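Local coordinates for protein tRNA (guanine(26)-N(2))-dimethyltransferase (Pyrococcus horikoshii, PDB 2DUL) that probably transfers two methyl groups from S-adenosyl-L-methionine to the N2 atom of guanine 26 in a number of tRNAs, at residues 9-14 and 61-66; 123-128 and 148-153; 140-145 and 179-184; 189-194 and 319-324. All blocks are in the same frame, centred on the assembly; numbering follows the deposited sequence.

Contacts 1, 2 and 3 gather round the methyltransferase core, while contact 4 lies across the chain's centre from contacts 1 and 2, away from the predicted S-adenosyl-L-methionine site. Contact 1 holds Arg61, predicted to bind that cofactor, and Met125 of contact 2 sits about 4 Å, side chain to side chain, from Ala121, another residue predicted to bind it. Contacts 2 and 3 share helix 144-153: its C-terminal part packs on helix 121-127, its start on helix 175-182, and their centres are 17 Å apart. Contact 4 follows through helix 192-209, its centre 21 Å from that of contact 3 and 36 Å from that of contact 1.

Contact 1: 9-14 and 61-66; sequences GKAKIL and RGIRFA
Strand 11-14 runs nearly antiparallel to helix 61-66, with axes 8.9 Å apart at closest approach and directions 157° apart, and the backbones come nearest where Ala11 faces Arg64. Ala11 is small enough to let the helix in: its CB lies 3.6 Å from Ile63 CG2 and 3.9 Å from Arg64 CG, touching a methyl branch and the aliphatic base of the arginine. Ile63 reaches the strand with both branches. CG2 stands anti to its backbone N and meets Ala11, while Ile63 CD1, ending the other branch, lies 4.0 Å from Ile13 CG2, the two side chains crossing at a slant. Gly9 CA lies over one face of the Arg64 guanidinium, 3.8 Å above its plane and toward the rim; a CB here would run into Arg64 NE, and the positive phi (67°) also suits a glycine. The arginine chain bends at chi3 (60°), and its nitrogens make salt bridges to Asp37, Glu68 and Glu8. No hydrogen bond joins the two segments, so apolar packing holds strand to helix, and the buried guanidinium charge is answered by three carboxylates. These are likely to fix its rotation beside Arg36, predicted to bind the cofactor.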
# COMPACT_ATOMS: atom_id res chain seq x y z
N GLY A 9 -14.54 0.92 14.23
CA GLY A 9 -15.51 1.05 13.16
C GLY A 9 -16.81 0.44 13.66
O GLY A 9 -17.17 0.61 14.82
N LYS A 10 -17.50 -0.29 12.79
CA LYS A 10 -18.76 -0.93 13.18
C LYS A 10 -18.54 -2.28 13.86
O LYS A 10 -19.49 -2.95 14.25
CB LYS A 10 -19.65 -1.11 11.95
CG LYS A 10 -20.14 0.19 11.34
CD LYS A 10 -21.06 -0.06 10.15
CE LYS A 10 -21.56 1.25 9.56
NZ LYS A 10 -22.33 1.02 8.30
N ALA A 11 -17.28 -2.67 14.02
CA ALA A 11 -16.96 -3.96 14.63
C ALA A 11 -16.62 -3.91 16.12
O ALA A 11 -15.97 -2.98 16.59
CB ALA A 11 -15.82 -4.62 13.87
N LYS A 12 -17.07 -4.93 16.84
CA LYS A 12 -16.81 -5.07 18.26
C LYS A 12 -16.05 -6.38 18.39
O LYS A 12 -16.54 -7.43 17.97
CB LYS A 12 -18.12 -5.14 19.06
CG LYS A 12 -18.98 -3.90 18.92
CD LYS A 12 -20.22 -3.98 19.81
CE LYS A 12 -21.14 -2.80 19.56
NZ LYS A 12 -21.61 -2.78 18.14
N ILE A 13 -14.85 -6.33 18.95
CA ILE A 13 -14.04 -7.53 19.08
C ILE A 13 -13.37 -7.68 20.44
O ILE A 13 -13.27 -6.73 21.21
CB ILE A 13 -12.92 -7.58 18.02
CG1 ILE A 13 -12.00 -6.36 18.20
CG2 ILE A 13 -13.52 -7.61 16.62
CD1 ILE A 13 -10.71 -6.44 17.41
N LEU A 14 -12.91 -8.90 20.71
CA LEU A 14 -12.23 -9.20 21.95
C LEU A 14 -10.76 -9.38 21.63
O LEU A 14 -10.40 -10.02 20.64
CB LEU A 14 -12.79 -10.49 22.56
CG LEU A 14 -14.28 -10.46 22.92
CD1 LEU A 14 -14.71 -11.83 23.42
CD2 LEU A 14 -14.52 -9.40 23.99
N ARG A 61 -9.84 -7.13 10.44
CA ARG A 61 -9.90 -6.68 9.05
C ARG A 61 -11.07 -7.31 8.30
O ARG A 61 -11.90 -6.60 7.73
CB ARG A 61 -8.58 -6.98 8.33
CG ARG A 61 -8.44 -6.30 6.97
CD ARG A 61 -7.07 -6.59 6.36
NE ARG A 61 -5.98 -6.08 7.18
CZ ARG A 61 -5.44 -4.87 7.06
NH1 ARG A 61 -4.46 -4.52 7.88
NH2 ARG A 61 -5.85 -4.03 6.12
N GLY A 62 -11.13 -8.64 8.31
CA GLY A 62 -12.21 -9.34 7.63
C GLY A 62 -13.58 -9.00 8.19
O GLY A 62 -14.56 -8.89 7.44
N ILE A 63 -13.68 -8.86 9.51
CA ILE A 63 -14.95 -8.52 10.13
C ILE A 63 -15.42 -7.15 9.64
O ILE A 63 -16.60 -6.96 9.33
CB ILE A 63 -14.84 -8.53 11.67
CG1 ILE A 63 -14.71 -9.98 12.15
CG2 ILE A 63 -16.08 -7.88 12.29
CD1 ILE A 63 -14.25 -10.11 13.59
N ARG A 64 -14.50 -6.19 9.55
CA ARG A 64 -14.89 -4.87 9.07
C ARG A 64 -15.25 -4.93 7.58
O ARG A 64 -16.15 -4.21 7.13
CB ARG A 64 -13.77 -3.85 9.32
CG ARG A 64 -13.57 -3.56 10.81
CD ARG A 64 -12.74 -2.31 11.01
NE ARG A 64 -13.38 -1.14 10.42
CZ ARG A 64 -12.77 0.02 10.21
NH1 ARG A 64 -11.49 0.17 10.55
NH2 ARG A 64 -13.42 1.03 9.65
N PHE A 65 -14.56 -5.77 6.82
CA PHE A 65 -14.89 -5.92 5.40
C PHE A 65 -16.35 -6.36 5.29
O PHE A 65 -17.12 -5.81 4.51
CB PHE A 65 -14.01 -6.99 4.75
CG PHE A 65 -12.59 -6.56 4.49
CD1 PHE A 65 -11.64 -7.50 4.07
CD2 PHE A 65 -12.19 -5.24 4.66
CE1 PHE A 65 -10.33 -7.12 3.81
CE2 PHE A 65 -10.88 -4.85 4.41
CZ PHE A 65 -9.94 -5.79 3.99
N ALA A 66 -16.71 -7.36 6.09
CA ALA A 66 -18.06 -7.90 6.09
C ALA A 66 -19.11 -6.90 6.58
O ALA A 66 -20.19 -6.79 5.99
CB ALA A 66 -18.11 -9.17 6.94

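Contact 2: 123-128 and 148-153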
# COMPACT_ATOMS: atom_id res chain seq x y z
N ARG A 123 -0.85 -21.93 1.93
CA ARG A 123 -1.59 -23.15 1.66
C ARG A 123 -3.02 -22.81 1.28
O ARG A 123 -3.56 -23.37 0.31
CB ARG A 123 -1.56 -24.08 2.88
CG ARG A 123 -2.19 -25.45 2.62
CD ARG A 123 -1.82 -26.42 3.74
NE ARG A 123 -2.46 -27.73 3.59
CZ ARG A 123 -3.74 -27.97 3.87
NH1 ARG A 123 -4.52 -27.00 4.31
NH2 ARG A 123 -4.23 -29.20 3.70
N LEU A 124 -3.64 -21.90 2.02
CA LEU A 124 -5.01 -21.50 1.70
C LEU A 124 -5.10 -20.88 0.30
O LEU A 124 -5.97 -21.25 -0.49
CB LEU A 124 -5.54 -20.50 2.74
CG LEU A 124 -6.95 -19.95 2.46
CD1 LEU A 124 -7.95 -21.09 2.31
CD2 LEU A 124 -7.35 -19.02 3.58
N MET A 125 -4.21 -19.95 -0.02
CA MET A 125 -4.24 -19.30 -1.33
C MET A 125 -3.94 -20.27 -2.47
O MET A 125 -4.47 -20.11 -3.58
CB MET A 125 -3.28 -18.11 -1.36
CG MET A 125 -3.72 -16.97 -0.43
SD MET A 125 -2.77 -15.46 -0.64
CE MET A 125 -1.16 -15.96 0.06
N ALA A 126 -3.12 -21.28 -2.21
CA ALA A 126 -2.80 -22.28 -3.23
C ALA A 126 -4.04 -23.13 -3.51
O ALA A 126 -4.24 -23.61 -4.63
CB ALA A 126 -1.65 -23.17 -2.75
N GLU A 127 -4.86 -23.31 -2.48
CA GLU A 127 -6.09 -24.09 -2.62
C GLU A 127 -7.16 -23.29 -3.38
O GLU A 127 -8.00 -23.87 -4.07
CB GLU A 127 -6.63 -24.48 -1.23
CG GLU A 127 -5.65 -25.31 -0.41
CD GLU A 127 -6.22 -25.77 0.93
OE1 GLU A 127 -6.73 -24.92 1.69
OE2 GLU A 127 -6.15 -26.98 1.21
N ARG A 128 -7.13 -21.97 -3.25
CA ARG A 128 -8.10 -21.10 -3.92
C ARG A 128 -7.45 -20.36 -5.10
O ARG A 128 -7.21 -19.15 -5.04
CB ARG A 128 -8.64 -20.07 -2.92
CG ARG A 128 -9.38 -20.65 -1.71
CD ARG A 128 -10.78 -21.14 -2.06
NE ARG A 128 -10.78 -22.51 -2.58
CZ ARG A 128 -11.24 -22.85 -3.78
NH1 ARG A 128 -11.74 -21.93 -4.59
NH2 ARG A 128 -11.21 -24.12 -4.16
N ASP A 148 3.95 -14.32 -4.32
CA ASP A 148 3.77 -15.13 -5.52
C ASP A 148 2.47 -15.93 -5.49
O ASP A 148 1.77 -16.01 -6.50
CB ASP A 148 4.96 -16.07 -5.72
CG ASP A 148 4.94 -16.71 -7.10
OD1 ASP A 148 5.01 -15.96 -8.10
OD2 ASP A 148 4.86 -17.95 -7.19
N THR A 149 2.14 -16.50 -4.35
CA THR A 149 0.92 -17.28 -4.24
C THR A 149 -0.31 -16.37 -4.32
O THR A 149 -1.32 -16.75 -4.92
CB THR A 149 0.88 -18.10 -2.94
OG1 THR A 149 2.07 -18.91 -2.86
CG2 THR A 149 -0.34 -19.03 -2.91
N ALA A 150 -0.23 -15.18 -3.74
CA ALA A 150 -1.37 -14.27 -3.81
C ALA A 150 -1.64 -13.91 -5.27
O ALA A 150 -2.79 -13.74 -5.67
CB ALA A 150 -1.09 -13.01 -3.00
N LEU A 151 -0.57 -13.79 -6.05
CA LEU A 151 -0.69 -13.45 -7.46
C LEU A 151 -1.35 -14.55 -8.28
O LEU A 151 -1.76 -14.32 -9.42
CB LEU A 151 0.68 -13.10 -8.04
CG LEU A 151 1.18 -11.70 -7.66
CD1 LEU A 151 2.65 -11.55 -8.02
CD2 LEU A 151 0.34 -10.65 -8.39
N ARG A 152 -1.45 -15.75 -7.70
CA ARG A 152 -2.09 -16.88 -8.37
C ARG A 152 -3.50 -17.10 -7.80
O ARG A 152 -4.38 -17.62 -8.49
CB ARG A 152 -1.26 -18.16 -8.20
CG ARG A 152 -0.08 -18.27 -9.17
CD ARG A 152 0.72 -19.56 -8.97
NE ARG A 152 1.72 -19.42 -7.92
CZ ARG A 152 1.66 -19.98 -6.72
NH1 ARG A 152 0.64 -20.76 -6.39
NH2 ARG A 152 2.63 -19.75 -5.84
N SER A 153 -3.71 -16.69 -6.55
CA SER A 153 -5.00 -16.84 -5.87
C SER A 153 -6.02 -15.76 -6.26
O SER A 153 -7.22 -16.01 -6.27
CB SER A 153 -4.78 -16.83 -4.35
OG SER A 153 -5.98 -17.11 -3.65
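Met125 packs against Thr149 and Ala150, its CB pressed to 3.4 Å from Thr149 CG2, closer than carbons usually lie, and its SD 3.8 Å from Ala150 CB. CG stands anti to the carbonyl carbon, which leads the thioether across to Ala150; the long flexible chain suits this buried site between the helices, and alanine leaves room for the sulfur. Thr149 turns its methyl to the neighbouring helix, where it meets Ala126 N, while its OG1 is hydrogen-bonded to Asn122. Toward the C-terminal ends of both helices Ser153 adds the polar link. Ser153 OG, placed anti to its own N (chi1 -174°), donates to Arg128 O over 2.8 Å, at a C=O...donor angle of 147°. Arg128 is the first residue past the end of helix 121-127, so this carbonyl belongs to the chain leaving it. Ser153 CA approaches Arg128 O at 3.3 Å in a CA-H...O contact. The axes are 8.4 Å apart and run 29° from parallel, consistent with neighbouring helices on one side of the Rossmann-like sheet. Chemically, an apolar strip joins the helix bodies, and a buried serine hydroxyl, small enough for the close approach, supplies a partner to a carbonyl at a helix end.

Contact 3: 140-145 and 179-184; sequences FGSPME and LRKYLA
The loop leading into helix 144-153 meets the C-terminal end of helix 175-182, and the backbones come nearest at Met144 and Lys181, whose CA atoms are 6.5 Å apart. The Met144 chain is bent at chi2 (-52°) and chi3, which brings CG to 3.4 Å from Lys181 O and 3.6 Å from Tyr182 CE1. Its SD is 4.7 Å from the centroid of the Tyr182 ring and 52° off the ring normal, an oblique Met-aromatic contact that a bendable, polarisable side chain makes easily. Tyr182 spans the gap to the loop: its OH reaches Pro143 CD at 3.6 Å, the two side chains crossing at about a right angle, and lies 3.5 Å from Ser142 OG. Ser142 OG already accepts from Met144 N over 3.2 Å, a nearly straight capping bond that suits a short hydroxyl ahead of a helix. Around the ring, Ala164, Pro169, Leu170 and Ile199 add an apolar wall. A serine in place of Tyr182 would probably leave Met144 without its aromatic partner and open a gap beside Pro143. The arrangement is that of a capped helix start in a class I methyltransferase fold: the loop after strand 132-137 carries an Asp-Pro-Phe-Gly sequence, consistent with the catalytic-loop motif IV of amino-methyltransferases, and Tyr182 carries the packing from there to helix 175-182.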
# COMPACT_ATOMS: atom_id res chain seq x y z
N PHE A 140 3.43 -9.56 9.46
CA PHE A 140 4.33 -8.94 10.42
C PHE A 140 5.64 -8.72 9.67
O PHE A 140 6.47 -9.63 9.60
CB PHE A 140 4.61 -9.87 11.61
CG PHE A 140 3.40 -10.17 12.45
CD1 PHE A 140 2.66 -9.15 13.02
CD2 PHE A 140 3.03 -11.49 12.69
CE1 PHE A 140 1.55 -9.44 13.83
CE2 PHE A 140 1.93 -11.79 13.49
CZ PHE A 140 1.19 -10.76 14.06
N GLY A 141 5.82 -7.54 9.08
CA GLY A 141 7.04 -7.28 8.35
C GLY A 141 6.92 -7.33 6.84
O GLY A 141 6.22 -6.51 6.24
N SER A 142 7.59 -8.30 6.23
CA SER A 142 7.60 -8.46 4.78
C SER A 142 6.49 -9.37 4.23
O SER A 142 6.15 -10.38 4.83
CB SER A 142 8.96 -9.01 4.33
OG SER A 142 9.00 -9.22 2.93
N PRO A 143 5.90 -9.00 3.08
CA PRO A 143 4.84 -9.80 2.47
C PRO A 143 5.40 -10.69 1.36
O PRO A 143 4.66 -11.42 0.71
CB PRO A 143 3.93 -8.73 1.88
CG PRO A 143 4.94 -7.74 1.34
CD PRO A 143 5.99 -7.67 2.45
N MET A 144 6.71 -10.63 1.17
CA MET A 144 7.36 -11.38 0.09
C MET A 144 7.22 -12.90 0.11
O MET A 144 7.21 -13.52 -0.95
CB MET A 144 8.83 -10.96 -0.01
CG MET A 144 9.01 -9.49 -0.38
SD MET A 144 8.05 -9.07 -1.88
CE MET A 144 8.80 -10.18 -3.13
N GLU A 145 7.11 -13.51 1.28
CA GLU A 145 6.96 -14.96 1.31
C GLU A 145 5.55 -15.38 0.86
O GLU A 145 5.29 -16.57 0.63
CB GLU A 145 7.25 -15.51 2.71
CG GLU A 145 6.22 -15.13 3.76
CD GLU A 145 6.63 -15.52 5.17
OE1 GLU A 145 6.93 -16.71 5.39
OE2 GLU A 145 6.66 -14.63 6.05
N LEU A 179 18.02 -6.37 -1.00
CA LEU A 179 18.38 -7.12 -2.20
C LEU A 179 17.77 -8.52 -2.14
O LEU A 179 17.23 -9.02 -3.13
CB LEU A 179 19.90 -7.24 -2.33
CG LEU A 179 20.63 -6.30 -3.30
CD1 LEU A 179 20.34 -4.86 -2.95
CD2 LEU A 179 22.13 -6.59 -3.24
N ARG A 180 17.86 -9.15 -0.97
CA ARG A 180 17.32 -10.50 -0.80
C ARG A 180 15.80 -10.58 -0.89
O ARG A 180 15.26 -11.46 -1.56
CB ARG A 180 17.75 -11.10 0.55
CG ARG A 180 19.26 -11.31 0.73
CD ARG A 180 19.54 -12.37 1.80
NE ARG A 180 18.83 -12.08 3.05
CZ ARG A 180 19.21 -11.16 3.94
NH1 ARG A 180 20.30 -10.44 3.74
NH2 ARG A 180 18.48 -10.96 5.03
N LYS A 181 15.11 -9.66 -0.22
CA LYS A 181 13.65 -9.68 -0.20
C LYS A 181 12.96 -9.05 -1.40
O LYS A 181 12.00 -9.62 -1.93
CB LYS A 181 13.14 -8.99 1.08
CG LYS A 181 13.65 -9.61 2.38
CD LYS A 181 13.20 -8.80 3.58
CE LYS A 181 13.87 -9.29 4.87
NZ LYS A 181 13.45 -10.67 5.22
N TYR A 182 13.44 -7.88 -1.81
CA TYR A 182 12.83 -7.14 -2.91
C TYR A 182 13.58 -7.11 -4.23
O TYR A 182 13.10 -6.52 -5.20
CB TYR A 182 12.56 -5.70 -2.45
CG TYR A 182 11.64 -5.67 -1.25
CD1 TYR A 182 10.27 -5.86 -1.41
CD2 TYR A 182 12.14 -5.51 0.04
CE1 TYR A 182 9.41 -5.89 -0.32
CE2 TYR A 182 11.28 -5.54 1.15
CZ TYR A 182 9.92 -5.73 0.96
OH TYR A 182 9.06 -5.79 2.03
N LEU A 183 14.75 -7.74 -4.27
CA LEU A 183 15.57 -7.78 -5.48
C LEU A 183 15.71 -6.38 -6.10
O LEU A 183 15.50 -6.18 -7.30
CB LEU A 183 14.95 -8.76 -6.49
CG LEU A 183 14.92 -10.22 -6.00
CD1 LEU A 183 14.20 -11.10 -7.02
CD2 LEU A 183 16.35 -10.72 -5.77
N ALA A 184 16.08 -5.42 -5.26
CA ALA A 184 16.26 -4.03 -5.69
C ALA A 184 17.25 -3.34 -4.76
O ALA A 184 17.38 -3.70 -3.59
CB ALA A 184 14.91 -3.30 -5.67

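Contact 4: 189-194 and 319-324; sequences GELCHE and PLFYDT
Leu191 lies over one face of the Phe321 ring, its CD1 4.2 Å from the ring centroid and 18° off the normal, in a CH-pi contact at the dense end of the interface. Its other methyl, CD2, meets Leu320 CD1, the two leucines crossing at about a right angle. At the edge of the same ring, near its plane, Glu194 OE1 stands 3.3 Å from Phe321 CD2. Glu194 is extended, CG anti to its backbone N (chi1 -173°), which brings OE2 to 2.7 Å from Leu320 N, a hydrogen bond met 40° out of the carboxylate plane. Arg198 and Lys363 pair with this buried carboxylate; an alanine here would probably leave both cations short of a partner and Leu320 N without its acceptor. The contact joins the start of helix 192-209 to the chain entering the three-stranded antiparallel sheet through strand 322-323, and Asp323 serves as N-cap of helix 324-331, its OD1 accepting from Ala326 N. By contrast, the Glu190 side is looser and watery. Glu190 CB touches Asp323 CB at 3.7 Å, but the polar links run through water: one molecule joins Glu190 OE2 to Asp323 N, another Glu190 O to Asp323 OD2, while Arg330 pairs with Glu190 OE1.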
# COMPACT_ATOMS: atom_id res chain seq x y z
N GLY A 189 17.90 8.28 2.68
CA GLY A 189 17.81 9.72 2.66
C GLY A 189 16.39 10.24 2.55
O GLY A 189 15.43 9.51 2.76
N GLU A 190 16.27 11.52 2.18
CA GLU A 190 14.98 12.18 2.07
C GLU A 190 13.96 11.55 1.12
O GLU A 190 12.76 11.74 1.29
CB GLU A 190 15.18 13.65 1.67
CG GLU A 190 15.93 13.83 0.36
CD GLU A 190 17.41 14.12 0.56
OE1 GLU A 190 18.05 13.44 1.39
OE2 GLU A 190 17.94 15.02 -0.13
N LEU A 191 14.43 10.82 0.11
CA LEU A 191 13.52 10.22 -0.85
C LEU A 191 13.14 8.77 -0.54
O LEU A 191 12.29 8.20 -1.23
CB LEU A 191 14.15 10.27 -2.26
CG LEU A 191 13.99 11.55 -3.09
CD1 LEU A 191 14.08 12.79 -2.22
CD2 LEU A 191 15.05 11.56 -4.18
N CYS A 192 13.73 8.19 0.50
CA CYS A 192 13.49 6.78 0.82
C CYS A 192 12.04 6.33 0.99
O CYS A 192 11.69 5.23 0.58
CB CYS A 192 14.31 6.36 2.04
SG CYS A 192 13.77 7.00 3.63
N HIS A 193 11.19 7.17 1.59
CA HIS A 193 9.79 6.78 1.76
C HIS A 193 9.15 6.51 0.39
O HIS A 193 8.43 5.52 0.22
CB HIS A 193 9.02 7.88 2.49
CG HIS A 193 9.44 8.08 3.91
ND1 HIS A 193 9.06 9.17 4.66
CD2 HIS A 193 10.22 7.32 4.72
CE1 HIS A 193 9.59 9.08 5.87
NE2 HIS A 193 10.30 7.97 5.93
N GLU A 194 9.42 7.37 -0.58
CA GLU A 194 8.84 7.16 -1.90
C GLU A 194 9.55 6.04 -2.67
O GLU A 194 8.89 5.23 -3.32
CB GLU A 194 8.84 8.43 -2.74
CG GLU A 194 8.07 8.22 -4.05
CD GLU A 194 7.93 9.46 -4.90
OE1 GLU A 194 7.97 10.58 -4.35
OE2 GLU A 194 7.75 9.32 -6.13
N PRO A 319 7.17 11.21 -10.49
CA PRO A 319 8.26 10.53 -9.78
C PRO A 319 9.15 11.42 -8.92
O PRO A 319 9.74 12.40 -9.39
CB PRO A 319 9.05 9.86 -10.91
CG PRO A 319 7.99 9.60 -11.95
CD PRO A 319 7.20 10.89 -11.93
N LEU A 320 9.22 11.07 -7.64
CA LEU A 320 10.05 11.76 -6.66
C LEU A 320 9.69 13.22 -6.34
O LEU A 320 8.63 13.72 -6.73
CB LEU A 320 11.53 11.64 -7.08
CG LEU A 320 11.94 10.20 -7.41
CD1 LEU A 320 13.42 10.12 -7.75
CD2 LEU A 320 11.61 9.29 -6.22
N PHE A 321 10.58 13.88 -5.61
CA PHE A 321 10.34 15.26 -5.20
C PHE A 321 11.63 15.88 -4.68
O PHE A 321 12.66 15.22 -4.61
CB PHE A 321 9.27 15.29 -4.10
CG PHE A 321 9.63 14.48 -2.87
CD1 PHE A 321 10.30 15.07 -1.80
CD2 PHE A 321 9.30 13.13 -2.79
CE1 PHE A 321 10.63 14.33 -0.66
CE2 PHE A 321 9.63 12.37 -1.66
CZ PHE A 321 10.29 12.98 -0.59
N TYR A 322 11.56 17.16 -4.32
CA TYR A 322 12.72 17.86 -3.80
C TYR A 322 12.45 18.22 -2.35
O TYR A 322 11.44 18.86 -2.04
CB TYR A 322 12.99 19.13 -4.62
CG TYR A 322 13.30 18.85 -6.08
CD1 TYR A 322 14.37 18.03 -6.44
CD2 TYR A 322 12.50 19.38 -7.10
CE1 TYR A 322 14.63 17.73 -7.78
CE2 TYR A 322 12.75 19.09 -8.44
CZ TYR A 322 13.81 18.26 -8.77
OH TYR A 322 14.06 17.96 -10.10
N ASP A 323 13.33 17.79 -1.46
CA ASP A 323 13.18 18.08 -0.03
C ASP A 323 13.95 19.36 0.27
O ASP A 323 15.17 19.38 0.26
CB ASP A 323 13.74 16.91 0.79
CG ASP A 323 13.40 17.03 2.26
OD1 ASP A 323 13.96 17.93 2.93
OD2 ASP A 323 12.58 16.23 2.75
N THR A 324 13.21 20.44 0.52
CA THR A 324 13.82 21.74 0.79
C THR A 324 14.85 21.71 1.91
O THR A 324 15.90 22.35 1.82
CB THR A 324 12.74 22.79 1.15
OG1 THR A 324 11.74 22.82 0.12
CG2 THR A 324 13.37 24.17 1.25
O HOH W 1 15.70 16.47 -2.02
O HOH W 2 12.36 13.73 3.50